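Local coordinates for protein endoglucanase FnCel5A (Fervidobacterium nodosum, PDB 3NCO) that probably hydrolyses internal beta-1,4-glucosidic bonds of cellulose as a family 5 glycoside hydrolase built on a TIM barrel, at residues 76-79 with 80-84; 167-170 with 171-174; 206-209 with 210-214; 214-218 with 219-223; 246-249 with 250-254. All coordinates share one frame; numbering follows the deposited sequence.

Contact 1: 76-79 with 80-84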
loop_
_atom_site.group_PDB
_atom_site.type_symbol
_atom_site.label_atom_id
_atom_site.label_comp_id
_atom_site.label_asym_id
_atom_site.label_seq_id
_atom_site.Cartn_x
_atom_site.Cartn_y
_atom_site.Cartn_z
ATOM N N ILE A 76 -16.582 -9.140 12.352
ATOM C CA ILE A 76 -16.754 -8.436 11.103
ATOM C C ILE A 76 -18.160 -8.763 10.532
ATOM O O ILE A 76 -18.577 -9.938 10.474
ATOM C CB ILE A 76 -15.685 -8.884 10.098
ATOM C CG1 ILE A 76 -14.283 -8.594 10.660
ATOM C CG2 ILE A 76 -15.927 -8.209 8.761
ATOM C CD1 ILE A 76 -13.150 -9.187 9.767
ATOM N N ASP A 77 -18.853 -7.709 10.108
ATOM C CA ASP A 77 -20.119 -7.873 9.386
ATOM C C ASP A 77 -19.984 -8.871 8.212
ATOM O O ASP A 77 -19.139 -8.704 7.312
ATOM C CB ASP A 77 -20.653 -6.528 8.888
ATOM C CG ASP A 77 -20.930 -5.531 10.040
ATOM O OD1 ASP A 77 -21.276 -5.947 11.198
ATOM O OD2 ASP A 77 -20.843 -4.324 9.769
ATOM N N LYS A 78 -20.872 -9.865 8.188
ATOM C CA LYS A 78 -20.810 -10.907 7.151
ATOM C C LYS A 78 -20.844 -10.343 5.708
ATOM O O LYS A 78 -20.057 -10.737 4.824
ATOM C CB LYS A 78 -21.925 -11.943 7.350
ATOM C CG LYS A 78 -21.971 -12.934 6.194
ATOM C CD LYS A 78 -22.898 -14.109 6.503
ATOM C CE LYS A 78 -22.717 -15.282 5.488
ATOM N NZ LYS A 78 -22.999 -14.953 4.053
ATOM N N PHE A 79 -21.726 -9.395 5.478
ATOM C CA PHE A 79 -21.877 -8.827 4.152
ATOM C C PHE A 79 -20.554 -8.213 3.696
ATOM O O PHE A 79 -20.160 -8.315 2.520
ATOM C CB PHE A 79 -22.968 -7.748 4.144
ATOM C CG PHE A 79 -23.066 -7.001 2.837
ATOM C CD1 PHE A 79 -23.872 -7.501 1.801
ATOM C CD2 PHE A 79 -22.342 -5.815 2.628
ATOM C CE1 PHE A 79 -23.963 -6.828 0.569
ATOM C CE2 PHE A 79 -22.418 -5.137 1.399
ATOM C CZ PHE A 79 -23.226 -5.647 0.370
ATOM N N PHE A 80 -19.856 -7.553 4.618
ATOM C CA PHE A 80 -18.590 -6.878 4.244
ATOM C C PHE A 80 -17.453 -7.877 3.989
ATOM O O PHE A 80 -16.689 -7.737 3.011
ATOM C CB PHE A 80 -18.168 -5.883 5.321
ATOM C CG PHE A 80 -17.028 -5.032 4.874
ATOM C CD1 PHE A 80 -17.248 -4.039 3.939
ATOM C CD2 PHE A 80 -15.757 -5.227 5.379
ATOM C CE1 PHE A 80 -16.205 -3.242 3.509
ATOM C CE2 PHE A 80 -14.700 -4.442 4.977
ATOM C CZ PHE A 80 -14.897 -3.456 4.017
ATOM N N LEU A 81 -17.345 -8.890 4.855
ATOM C CA LEU A 81 -16.357 -9.914 4.635
ATOM C C LEU A 81 -16.639 -10.593 3.278
ATOM O O LEU A 81 -15.716 -10.841 2.476
ATOM C CB LEU A 81 -16.435 -10.957 5.769
ATOM C CG LEU A 81 -15.399 -12.105 5.675
ATOM C CD1 LEU A 81 -13.941 -11.588 5.541
ATOM C CD2 LEU A 81 -15.561 -13.034 6.892
ATOM N N ASP A 82 -17.920 -10.853 2.996
ATOM C CA ASP A 82 -18.295 -11.490 1.724
ATOM C C ASP A 82 -17.879 -10.629 0.531
ATOM O O ASP A 82 -17.392 -11.140 -0.474
ATOM C CB ASP A 82 -19.787 -11.772 1.690
ATOM C CG ASP A 82 -20.166 -12.932 2.585
ATOM O OD1 ASP A 82 -19.251 -13.632 3.084
ATOM O OD2 ASP A 82 -21.387 -13.153 2.753
ATOM N N ARG A 83 -18.062 -9.333 0.683
ATOM C CA ARG A 83 -17.652 -8.379 -0.352
ATOM C C ARG A 83 -16.143 -8.440 -0.607
ATOM O O ARG A 83 -15.704 -8.492 -1.791
ATOM C CB ARG A 83 -18.017 -6.933 0.100
ATOM C CG ARG A 83 -17.597 -5.792 -0.860
ATOM C CD ARG A 83 -18.075 -5.992 -2.280
ATOM N NE ARG A 83 -17.544 -4.937 -3.125
ATOM C CZ ARG A 83 -17.506 -4.987 -4.452
ATOM N NH1 ARG A 83 -18.002 -6.052 -5.106
ATOM N NH2 ARG A 83 -16.963 -3.948 -5.128
ATOM N N VAL A 84 -15.355 -8.349 0.484
ATOM C CA VAL A 84 -13.891 -8.400 0.305
ATOM C C VAL A 84 -13.468 -9.743 -0.356
ATOM O O VAL A 84 -12.597 -9.777 -1.247
ATOM C CB VAL A 84 -13.133 -8.080 1.633
ATOM C CG1 VAL A 84 -11.630 -8.149 1.442
ATOM C CG2 VAL A 84 -13.480 -6.682 2.098
#
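Lys78 and Asp82 face each other one turn apart at the start of helix 78-93, in a local i to i+4 salt bridge on the outer surface of a beta-alpha-beta unit that runs from strand 57-60 to strand 97-101. The lysine sends CG anti to its backbone N (chi1 173°), stays extended through the next two torsions and bends only at its last one. That bend turns NZ back over the helix to Asp82 OD2 at 2.7 Å, on the syn lone pair of the carboxylate. The aliphatic part is not idle, since Lys78 CG lies 3.5 Å from the same Asp82 OD2. A carboxylate so near the start of a helix would probably also be favoured by the helix dipole.

Beneath this charged pair the first turn is closed by backbone bonds. Asp77, at the N-cap position, contributes its carbonyl rather than its side chain: Leu81 N reaches Asp77 O at 3.0 Å, nearly straight at 171°, while Phe80 N adds a weak bond to the same oxygen. Asp82 N follows with a 2.8 Å bond to Lys78 O.

The opposite character appears on the inward side. Ile76 CG2 meets Leu81 CB at 4.1 Å, the two side chains crossing at about a right angle, and both lean on helix 112-130, Ile76 through Val126 and Leu81 through Ala129 and Phe130. Phe80 stacks on His67 and meets Trp64 with the planes nearly perpendicular. A salt-bridged outer face and an apolar inner face make this the first turn of an amphipathic helix of the (beta/alpha)8 barrel.

Contact 2: 167-170 with 171-174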
loop_
_atom_site.group_PDB
_atom_site.type_symbol
_atom_site.label_atom_id
_atom_site.label_comp_id
_atom_site.label_asym_id
_atom_site.label_seq_id
_atom_site.Cartn_x
_atom_site.Cartn_y
_atom_site.Cartn_z
ATOM N N LYS A 167 -1.181 -18.177 13.303
ATOM C CA LYS A 167 -1.872 -19.336 13.869
ATOM C C LYS A 167 -2.580 -20.128 12.752
ATOM O O LYS A 167 -2.591 -21.357 12.763
ATOM C CB LYS A 167 -2.888 -18.911 14.944
ATOM C CG LYS A 167 -2.244 -18.565 16.269
ATOM C CD LYS A 167 -3.274 -18.238 17.319
ATOM C CE LYS A 167 -2.599 -17.832 18.614
ATOM N NZ LYS A 167 -3.662 -17.453 19.601
ATOM N N THR A 168 -3.166 -19.401 11.804
ATOM C CA THR A 168 -3.917 -19.992 10.705
ATOM C C THR A 168 -3.193 -19.900 9.338
ATOM O O THR A 168 -3.515 -20.641 8.418
ATOM C CB THR A 168 -5.296 -19.303 10.549
ATOM O OG1 THR A 168 -5.130 -17.885 10.493
ATOM C CG2 THR A 168 -6.239 -19.676 11.710
ATOM N N ASN A 169 -2.220 -18.990 9.232
ATOM C CA ASN A 169 -1.475 -18.731 7.986
ATOM C C ASN A 169 0.030 -18.739 8.317
ATOM O O ASN A 169 0.663 -17.672 8.485
ATOM C CB ASN A 169 -1.851 -17.355 7.404
ATOM C CG ASN A 169 -3.282 -17.286 6.915
ATOM O OD1 ASN A 169 -3.538 -17.363 5.722
ATOM N ND2 ASN A 169 -4.225 -17.156 7.844
ATOM N N PRO A 170 0.600 -19.938 8.495
ATOM C CA PRO A 170 1.982 -20.005 8.982
ATOM C C PRO A 170 3.041 -19.401 8.057
ATOM O O PRO A 170 4.093 -18.972 8.551
ATOM C CB PRO A 170 2.248 -21.504 9.171
ATOM C CG PRO A 170 1.120 -22.199 8.621
ATOM C CD PRO A 170 -0.011 -21.266 8.322
ATOM N N SER A 171 2.781 -19.356 6.745
ATOM C CA SER A 171 3.834 -18.907 5.806
ATOM C C SER A 171 3.443 -17.745 4.882
ATOM O O SER A 171 4.280 -17.255 4.103
ATOM C CB SER A 171 4.324 -20.101 4.959
ATOM O OG SER A 171 3.244 -20.618 4.170
ATOM N N ARG A 172 2.170 -17.335 4.919
ATOM C CA ARG A 172 1.697 -16.276 4.026
ATOM C C ARG A 172 2.515 -15.023 4.218
ATOM O O ARG A 172 2.859 -14.643 5.354
ATOM C CB ARG A 172 0.225 -15.933 4.264
ATOM C CG ARG A 172 -0.366 -15.080 3.099
ATOM C CD ARG A 172 -1.854 -14.801 3.336
ATOM N NE ARG A 172 -2.614 -16.077 3.408
ATOM C CZ ARG A 172 -2.930 -16.851 2.357
ATOM N NH1 ARG A 172 -2.611 -16.471 1.109
ATOM N NH2 ARG A 172 -3.574 -17.988 2.570
ATOM N N ILE A 173 2.817 -14.380 3.107
ATOM C CA ILE A 173 3.521 -13.106 3.195
ATOM C C ILE A 173 2.710 -12.071 4.007
ATOM O O ILE A 173 1.526 -11.849 3.732
ATOM C CB ILE A 173 3.832 -12.567 1.824
ATOM C CG1 ILE A 173 4.886 -13.448 1.134
ATOM C CG2 ILE A 173 4.305 -11.094 1.943
ATOM C CD1 ILE A 173 6.276 -13.356 1.713
ATOM N N VAL A 174 3.351 -11.421 4.983
ATOM C CA VAL A 174 2.710 -10.330 5.695
ATOM C C VAL A 174 3.597 -9.099 5.514
ATOM O O VAL A 174 4.828 -9.159 5.766
ATOM C CB VAL A 174 2.560 -10.670 7.202
ATOM C CG1 VAL A 174 2.098 -9.408 8.065
ATOM C CG2 VAL A 174 1.624 -11.881 7.327
#
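Asn169 OD1 takes two N-H groups from one arginine. Arg172 approaches side-on, with NE at 2.8 Å from Asn169 OD1 in a nearly straight bond (165°) and NH2 at 3.2 Å from the same oxygen in a more bent one. The oxygen lies in the guanidinium plane, whereas the amide is turned about 65° against that plane; NH2 therefore arrives almost in line with the amide C=O, and NE comes in tilted from the amide plane. The arginine reaches this position by a bend at chi3 (-60°), which folds the guanidinium back beneath the turn through Pro170 and Ser171. Closer to the backbone, Asn169 CB and Arg172 CB pack at 4.0 Å.

The remaining donors also have partners. Arg172 NH1 bonds to the carbonyls of Leu137 and Pro134, and NH2 to that of Tyr133, with a weak further bond to Lys131 O. The buried guanidinium is thus met by a set of carbonyl oxygens, which probably help to offset its charge. Asn169 ND2 donates to Ala127 O and makes a weak bond to Thr168 OG1 at 2.9 Å; with both ends of the amide engaged, its rotation is fixed. The backbone is served as well, Arg166 NH1 donating to the carbonyls of both Asn169 and Arg172.

An asparagine and an arginine three residues apart, using side chains to tie a turn whose own backbone supplies no cross-link, here shape the alpha-to-beta loop from helix 151-168 to strand 174-177, at the N-terminal end of the barrel strands.

Contact 3: 206-209 with 210-214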
loop_
_atom_site.group_PDB
_atom_site.type_symbol
_atom_site.label_atom_id
_atom_site.label_comp_id
_atom_site.label_asym_id
_atom_site.label_seq_id
_atom_site.Cartn_x
_atom_site.Cartn_y
_atom_site.Cartn_z
ATOM N N GLU A 206 7.786 12.392 -1.822
ATOM C CA GLU A 206 8.681 13.559 -1.852
ATOM C C GLU A 206 8.960 14.001 -3.261
ATOM O O GLU A 206 9.098 13.145 -4.153
ATOM C CB GLU A 206 9.994 13.231 -1.168
ATOM C CG GLU A 206 9.727 12.725 0.270
ATOM C CD GLU A 206 8.853 13.701 1.039
ATOM O OE1 GLU A 206 9.063 14.934 0.965
ATOM O OE2 GLU A 206 7.891 13.275 1.698
ATOM N N PRO A 207 9.079 15.322 -3.475
ATOM C CA PRO A 207 8.847 16.466 -2.561
ATOM C C PRO A 207 7.354 16.582 -2.289
ATOM O O PRO A 207 6.566 16.602 -3.250
ATOM C CB PRO A 207 9.360 17.683 -3.377
ATOM C CG PRO A 207 10.233 17.063 -4.405
ATOM C CD PRO A 207 9.588 15.775 -4.774
ATOM N N PHE A 208 6.957 16.598 -1.011
ATOM C CA PHE A 208 5.538 16.591 -0.658
ATOM C C PHE A 208 4.833 17.828 -1.200
ATOM O O PHE A 208 3.656 17.736 -1.594
ATOM C CB PHE A 208 5.372 16.506 0.859
ATOM C CG PHE A 208 4.047 16.015 1.299
ATOM C CD1 PHE A 208 3.813 14.646 1.384
ATOM C CD2 PHE A 208 3.034 16.906 1.695
ATOM C CE1 PHE A 208 2.584 14.149 1.813
ATOM C CE2 PHE A 208 1.774 16.393 2.156
ATOM C CZ PHE A 208 1.578 15.019 2.206
ATOM N N ASN A 209 5.565 18.956 -1.282
ATOM C CA ASN A 209 4.940 20.162 -1.833
ATOM C C ASN A 209 4.755 20.066 -3.347
ATOM O O ASN A 209 4.017 20.875 -3.944
ATOM C CB ASN A 209 5.649 21.463 -1.379
ATOM C CG ASN A 209 7.031 21.659 -2.020
ATOM O OD1 ASN A 209 7.568 20.762 -2.694
ATOM N ND2 ASN A 209 7.639 22.812 -1.751
ATOM N N PHE A 210 5.403 19.062 -3.963
ATOM C CA PHE A 210 5.125 18.757 -5.362
ATOM C C PHE A 210 3.981 17.754 -5.507
ATOM O O PHE A 210 3.016 17.999 -6.245
ATOM C CB PHE A 210 6.357 18.256 -6.128
ATOM C CG PHE A 210 6.005 17.736 -7.504
ATOM C CD1 PHE A 210 5.622 18.624 -8.520
ATOM C CD2 PHE A 210 5.945 16.378 -7.764
ATOM C CE1 PHE A 210 5.225 18.154 -9.760
ATOM C CE2 PHE A 210 5.538 15.882 -9.002
ATOM C CZ PHE A 210 5.184 16.767 -10.008
ATOM N N THR A 211 4.065 16.611 -4.810
ATOM C CA THR A 211 3.088 15.554 -5.068
ATOM C C THR A 211 1.721 15.905 -4.471
ATOM O O THR A 211 0.694 15.342 -4.892
ATOM C CB THR A 211 3.521 14.214 -4.449
ATOM O OG1 THR A 211 3.569 14.353 -3.011
ATOM C CG2 THR A 211 4.897 13.725 -5.062
ATOM N N HIS A 212 1.697 16.817 -3.486
ATOM C CA HIS A 212 0.410 17.144 -2.846
ATOM C C HIS A 212 0.012 18.592 -3.040
ATOM O O HIS A 212 -0.876 19.076 -2.328
ATOM C CB HIS A 212 0.401 16.779 -1.347
ATOM C CG HIS A 212 0.403 15.317 -1.106
ATOM N ND1 HIS A 212 -0.625 14.650 -0.459
ATOM C CD2 HIS A 212 1.293 14.372 -1.490
ATOM C CE1 HIS A 212 -0.357 13.351 -0.451
ATOM N NE2 HIS A 212 0.799 13.157 -1.066
ATOM N N GLN A 213 0.606 19.283 -4.025
ATOM C CA GLN A 213 0.188 20.671 -4.288
ATOM C C GLN A 213 -1.294 20.689 -4.644
ATOM O O GLN A 213 -1.813 19.814 -5.379
ATOM C CB GLN A 213 1.019 21.296 -5.395
ATOM C CG GLN A 213 0.827 20.626 -6.738
ATOM C CD GLN A 213 1.837 21.145 -7.740
ATOM O OE1 GLN A 213 1.724 22.280 -8.208
ATOM N NE2 GLN A 213 2.879 20.346 -8.023
ATOM N N GLY A 214 -1.993 21.659 -4.071
ATOM C CA GLY A 214 -3.422 21.815 -4.367
ATOM C C GLY A 214 -4.377 20.810 -3.722
ATOM O O GLY A 214 -5.608 20.960 -3.850
#
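Phe208 and His212 stack face to face over a single helical turn, residues 208-211, which follows strand 198-204 on the C-terminal side of the TIM barrel. From Phe208 CB, a chi1 of -159° carries CG and the ring along the turn toward the residue four places on.

Beyond CG, one side of the ring follows the histidine outward: Phe208 CD2 reaches His212 CB at 4.0 Å, and Phe208 CE2 comes to 3.7 Å from His212 CG. On the other side, CD1 and CE1 lie at van der Waals distance over the part of the imidazole farther from its CB. The tip, Phe208 CZ, stands over the centre of the imidazole, 3.4 Å above its plane. The two planes differ by only 11°, and His212 CB adds a CH-pi contact over the same phenyl face. Tyr205 meets the imidazole in an edge-to-face arrangement. With a leucine at Phe208 the imidazole would probably lose its flat stacking partner and become freer to turn.

Backbone bonds fix the turn that carries the two rings. Pro207, preceded by a cis peptide bond, lends its carbonyl O to two donors: Thr211 N at 2.9 Å and Phe210 N at 2.8 Å, the latter from well above the carbonyl plane. His212 N then closes onto Phe208 O. Phe210 turns the other way, toward Trp275 and Trp228, while Thr211 OG1 bonds to Tyr205 O.

After the helix the chain is secured by Gln213, whose OE1 accepts from Val226 N and whose NE2 reaches Phe210 O at 2.9 Å, in the carbonyl plane and on a lone pair.

Contact 4: 214-218 with 219-223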
loop_
_atom_site.group_PDB
_atom_site.type_symbol
_atom_site.label_atom_id
_atom_site.label_comp_id
_atom_site.label_asym_id
_atom_site.label_seq_id
_atom_site.Cartn_x
_atom_site.Cartn_y
_atom_site.Cartn_z
ATOM N N GLY A 214 -1.993 21.659 -4.071
ATOM C CA GLY A 214 -3.422 21.815 -4.367
ATOM C C GLY A 214 -4.377 20.810 -3.722
ATOM O O GLY A 214 -5.608 20.960 -3.850
ATOM N N ALA A 215 -3.857 19.804 -3.034
ATOM C CA ALA A 215 -4.683 18.808 -2.347
ATOM C C ALA A 215 -5.373 19.496 -1.155
ATOM O O ALA A 215 -4.705 19.927 -0.189
ATOM C CB ALA A 215 -3.844 17.647 -1.905
ATOM N N GLU A 216 -6.696 19.584 -1.215
ATOM C CA GLU A 216 -7.440 20.357 -0.198
ATOM C C GLU A 216 -7.501 19.703 1.174
ATOM O O GLU A 216 -7.773 20.379 2.177
ATOM C CB GLU A 216 -8.855 20.650 -0.700
ATOM C CG GLU A 216 -8.866 21.514 -1.986
ATOM C CD GLU A 216 -8.456 22.973 -1.751
ATOM O OE1 GLU A 216 -8.627 23.483 -0.614
ATOM O OE2 GLU A 216 -7.966 23.630 -2.705
ATOM N N TRP A 217 -7.288 18.394 1.236
ATOM C CA TRP A 217 -7.259 17.699 2.522
ATOM C C TRP A 217 -5.982 17.933 3.362
ATOM O O TRP A 217 -5.842 17.410 4.470
ATOM C CB TRP A 217 -7.476 16.196 2.308
ATOM C CG TRP A 217 -6.379 15.486 1.561
ATOM C CD1 TRP A 217 -5.314 14.812 2.116
ATOM C CD2 TRP A 217 -6.243 15.340 0.131
ATOM N NE1 TRP A 217 -4.521 14.261 1.117
ATOM C CE2 TRP A 217 -5.059 14.580 -0.102
ATOM C CE3 TRP A 217 -7.001 15.774 -0.968
ATOM C CZ2 TRP A 217 -4.619 14.233 -1.398
ATOM C CZ3 TRP A 217 -6.553 15.451 -2.262
ATOM C CH2 TRP A 217 -5.368 14.681 -2.459
ATOM N N VAL A 218 -5.011 18.629 2.795
ATOM C CA VAL A 218 -3.751 18.870 3.519
ATOM C C VAL A 218 -3.913 20.228 4.166
ATOM O O VAL A 218 -4.494 21.118 3.561
ATOM C CB VAL A 218 -2.560 18.867 2.532
ATOM C CG1 VAL A 218 -1.240 19.339 3.212
ATOM C CG2 VAL A 218 -2.408 17.483 1.948
ATOM N N SER A 219 -3.375 20.381 5.369
ATOM C CA SER A 219 -3.553 21.620 6.131
ATOM C C SER A 219 -2.173 22.224 6.511
ATOM O O SER A 219 -1.442 21.619 7.263
ATOM C CB SER A 219 -4.445 21.309 7.364
ATOM O OG SER A 219 -4.774 22.498 8.055
ATOM N N PRO A 220 -1.813 23.403 5.986
ATOM C CA PRO A 220 -2.496 24.312 5.070
ATOM C C PRO A 220 -2.501 23.731 3.645
ATOM O O PRO A 220 -1.624 22.944 3.276
ATOM C CB PRO A 220 -1.644 25.589 5.129
ATOM C CG PRO A 220 -0.233 25.069 5.451
ATOM C CD PRO A 220 -0.494 23.932 6.409
ATOM N N THR A 221 -3.509 24.078 2.860
ATOM C CA THR A 221 -3.472 23.703 1.444
ATOM C C THR A 221 -2.191 24.295 0.855
ATOM O O THR A 221 -1.836 25.445 1.134
ATOM C CB THR A 221 -4.712 24.207 0.713
ATOM O OG1 THR A 221 -5.876 23.652 1.351
ATOM C CG2 THR A 221 -4.663 23.794 -0.758
ATOM N N LEU A 222 -1.460 23.460 0.106
ATOM C CA LEU A 222 -0.166 23.862 -0.466
ATOM C C LEU A 222 -0.338 24.495 -1.833
ATOM O O LEU A 222 -1.204 24.042 -2.630
ATOM C CB LEU A 222 0.756 22.620 -0.574
ATOM C CG LEU A 222 0.967 21.893 0.766
ATOM C CD1 LEU A 222 1.884 20.662 0.617
ATOM C CD2 LEU A 222 1.506 22.810 1.885
ATOM N N PRO A 223 0.487 25.544 -2.121
ATOM C CA PRO A 223 0.414 26.260 -3.387
ATOM C C PRO A 223 0.564 25.363 -4.610
ATOM O O PRO A 223 1.372 24.421 -4.584
ATOM C CB PRO A 223 1.639 27.206 -3.346
ATOM C CG PRO A 223 1.994 27.329 -1.904
ATOM C CD PRO A 223 1.520 26.101 -1.213
HETATM O O HOH W 1 -2.045 20.676 -0.306
HETATM O O HOH W 2 -6.636 22.458 3.446
#
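Ala215 O is joined to Leu222 N through a water, which donates to Ala215 O at 2.8 Å and accepts from Leu222 N at 2.9 Å, so it bridges two lengths of chain too far apart there to bond directly. The same carbonyl oxygen also takes a long bond, 3.3 Å from Val218 N to Ala215 O, closing the type I beta turn from Ala215 to Val218. Next to the water bridge the two lengths do meet, as Gly214 N donates to Leu222 O at 2.9 Å with an angle of 154°. Gly214 adopts a positive phi of 75°, a conformation that a residue without a side chain takes readily. A second water lies among Glu216 O, Val218 O and Thr221 OG1, but its bonding pattern is doubtful.

The side chains add modest packing. Val218 holds CG1 anti to its backbone N (chi1 171°), which brings that methyl to 4.2 Å from Leu222 CG. Thr221 CG2 lies against the Glu216 carboxylate, at 3.8 Å from OE2. The peptide bond before Pro220 is cis, consistent with the sharp change of direction here.

Across the turn, the Trp217 indole lies with one face against Ala215 CB and meets Tyr264 edge-to-face, also touching Phe299; Lys266 NZ bonds to Gly214 O. The whole is a surface loop without regular secondary structure, leading from the short helix 208-211 toward the long helix 232-252 and resting on the loop that follows strand 256-261.

Contact 5: 246-249 with 250-254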
loop_
_atom_site.group_PDB
_atom_site.type_symbol
_atom_site.label_atom_id
_atom_site.label_comp_id
_atom_site.label_asym_id
_atom_site.label_seq_id
_atom_site.Cartn_x
_atom_site.Cartn_y
_atom_site.Cartn_z
ATOM N N SER A 246 17.384 1.119 0.972
ATOM C CA SER A 246 18.065 -0.052 0.487
ATOM C C SER A 246 19.182 -0.477 1.421
ATOM O O SER A 246 19.304 -1.654 1.765
ATOM C CB SER A 246 18.615 0.244 -0.924
ATOM O OG SER A 246 19.530 -0.761 -1.294
ATOM N N GLU A 247 20.012 0.466 1.875
ATOM C CA GLU A 247 21.066 0.048 2.813
ATOM C C GLU A 247 20.484 -0.553 4.110
ATOM O O GLU A 247 20.989 -1.578 4.638
ATOM C CB GLU A 247 22.003 1.235 3.126
ATOM C CG GLU A 247 22.744 1.767 1.877
ATOM C CD GLU A 247 23.583 3.034 2.142
ATOM O OE1 GLU A 247 23.354 3.721 3.182
ATOM O OE2 GLU A 247 24.465 3.358 1.301
ATOM N N TRP A 248 19.432 0.067 4.624
ATOM C CA TRP A 248 18.755 -0.504 5.809
ATOM C C TRP A 248 18.194 -1.908 5.557
ATOM O O TRP A 248 18.376 -2.812 6.383
ATOM C CB TRP A 248 17.647 0.465 6.315
ATOM C CG TRP A 248 16.927 -0.045 7.507
ATOM C CD1 TRP A 248 17.232 0.186 8.810
ATOM C CD2 TRP A 248 15.769 -0.903 7.511
ATOM N NE1 TRP A 248 16.348 -0.477 9.638
ATOM C CE2 TRP A 248 15.426 -1.147 8.868
ATOM C CE3 TRP A 248 14.969 -1.478 6.492
ATOM C CZ2 TRP A 248 14.296 -1.941 9.252
ATOM C CZ3 TRP A 248 13.865 -2.288 6.874
ATOM C CH2 TRP A 248 13.536 -2.495 8.239
ATOM N N ALA A 249 17.494 -2.068 4.427
ATOM C CA ALA A 249 16.895 -3.365 4.125
ATOM C C ALA A 249 17.959 -4.476 3.946
ATOM O O ALA A 249 17.719 -5.646 4.339
ATOM C CB ALA A 249 16.009 -3.243 2.924
ATOM N N LYS A 250 19.075 -4.139 3.300
ATOM C CA LYS A 250 20.128 -5.139 3.131
ATOM C C LYS A 250 20.701 -5.524 4.503
ATOM O O LYS A 250 21.030 -6.697 4.764
ATOM C CB LYS A 250 21.227 -4.575 2.257
ATOM C CG LYS A 250 20.854 -4.485 0.795
ATOM C CD LYS A 250 21.973 -3.644 0.280
ATOM C CE LYS A 250 21.981 -3.483 -1.160
ATOM N NZ LYS A 250 23.205 -2.605 -1.282
ATOM N N LYS A 251 20.891 -4.511 5.369
ATOM C CA LYS A 251 21.444 -4.788 6.696
ATOM C C LYS A 251 20.497 -5.656 7.484
ATOM O O LYS A 251 20.945 -6.493 8.291
ATOM C CB LYS A 251 21.711 -3.478 7.439
ATOM C CG LYS A 251 22.326 -3.684 8.813
ATOM C CD LYS A 251 22.505 -2.385 9.551
ATOM C CE LYS A 251 23.140 -2.654 10.938
ATOM N NZ LYS A 251 24.242 -3.628 10.867
ATOM N N ASN A 252 19.183 -5.463 7.256
ATOM C CA ASN A 252 18.146 -6.166 8.029
ATOM C C ASN A 252 17.540 -7.397 7.318
ATOM O O ASN A 252 16.615 -8.087 7.833
ATOM C CB ASN A 252 17.064 -5.190 8.495
ATOM C CG ASN A 252 17.616 -4.245 9.556
ATOM O OD1 ASN A 252 18.060 -3.140 9.246
ATOM N ND2 ASN A 252 17.651 -4.704 10.774
ATOM N N ASN A 253 18.175 -7.723 6.177
ATOM C CA ASN A 253 17.879 -8.964 5.458
ATOM C C ASN A 253 16.399 -9.081 5.142
ATOM O O ASN A 253 15.803 -10.140 5.340
ATOM C CB ASN A 253 18.321 -10.150 6.325
ATOM C CG ASN A 253 19.778 -10.019 6.740
ATOM O OD1 ASN A 253 20.135 -10.120 7.931
ATOM N ND2 ASN A 253 20.626 -9.787 5.745
ATOM N N VAL A 254 15.812 -7.999 4.646
ATOM C CA VAL A 254 14.350 -7.994 4.375
ATOM C C VAL A 254 14.079 -7.322 3.015
ATOM O O VAL A 254 14.776 -6.379 2.641
ATOM C CB VAL A 254 13.611 -7.305 5.547
ATOM C CG1 VAL A 254 13.935 -5.818 5.596
ATOM C CG2 VAL A 254 12.104 -7.591 5.556
HETATM O O HOH W 3 21.836 -0.538 -2.409
#
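Trp248 presents one face of its indole to Asn252, four residues on, near the end of helix 232-252. Asn252 CB stands almost directly over the six-membered ring, 4.3 Å from its centroid and 8° off the normal, as a CH-pi contact; the amide beyond it lies over the same face, inclined about 32° to the indole plane. Val254 comes obliquely, its CG1 at 3.8 Å from Trp248 CZ3. Were Trp248 replaced by a serine, Asn252 CB would probably lose the ring beneath it and Val254 CG1 its aromatic neighbour.

These side chains converge because the helix ends here in a Schellman motif. Val254 N turns back to Ala249 O at 3.0 Å and 169°, Asn253 N makes a weak bond to Lys250 O, and Asn253 itself has the positive phi that reverses the chain. The hydrophobic contact that often accompanies such an ending is also present, between Ala249 CB and Val254 CG1 at 4.3 Å. One turn earlier, a water links Ser246 OG, at 2.6 Å, to Lys250 NZ, from which it accepts at 2.7 Å; the extended lysine chain runs beside the serine.

The helix end packs inward on strand 198-204, where Val200 receives both Trp248 and Val254. Loop residues Val187 and Leu192 add to this layer, touching Trp248 and Val254 respectively. Past Val254 the chain leads into strand 256-261.

How the contacts relate
All five contacts are local, yet their chemistry follows their place in the barrel. Contacts 1 and 5 show the two ends of barrel helices, one opening with a salt bridge and the other closing in a Schellman motif; each is partly buried, with polar groups outside and apolar ones inside. Contact 2 rests mainly on hydrogen bonds to a buried arginine. Contacts 3 and 4 share Gly214 and touch, Gln213 CB lying against Pro223 O, yet an aromatic stack marks the more enclosed one and bridging water the surface one. Contact 1 lies on the opposite side of the chain's centre from contacts 3 and 5, about 36 and 37 Å away between centres.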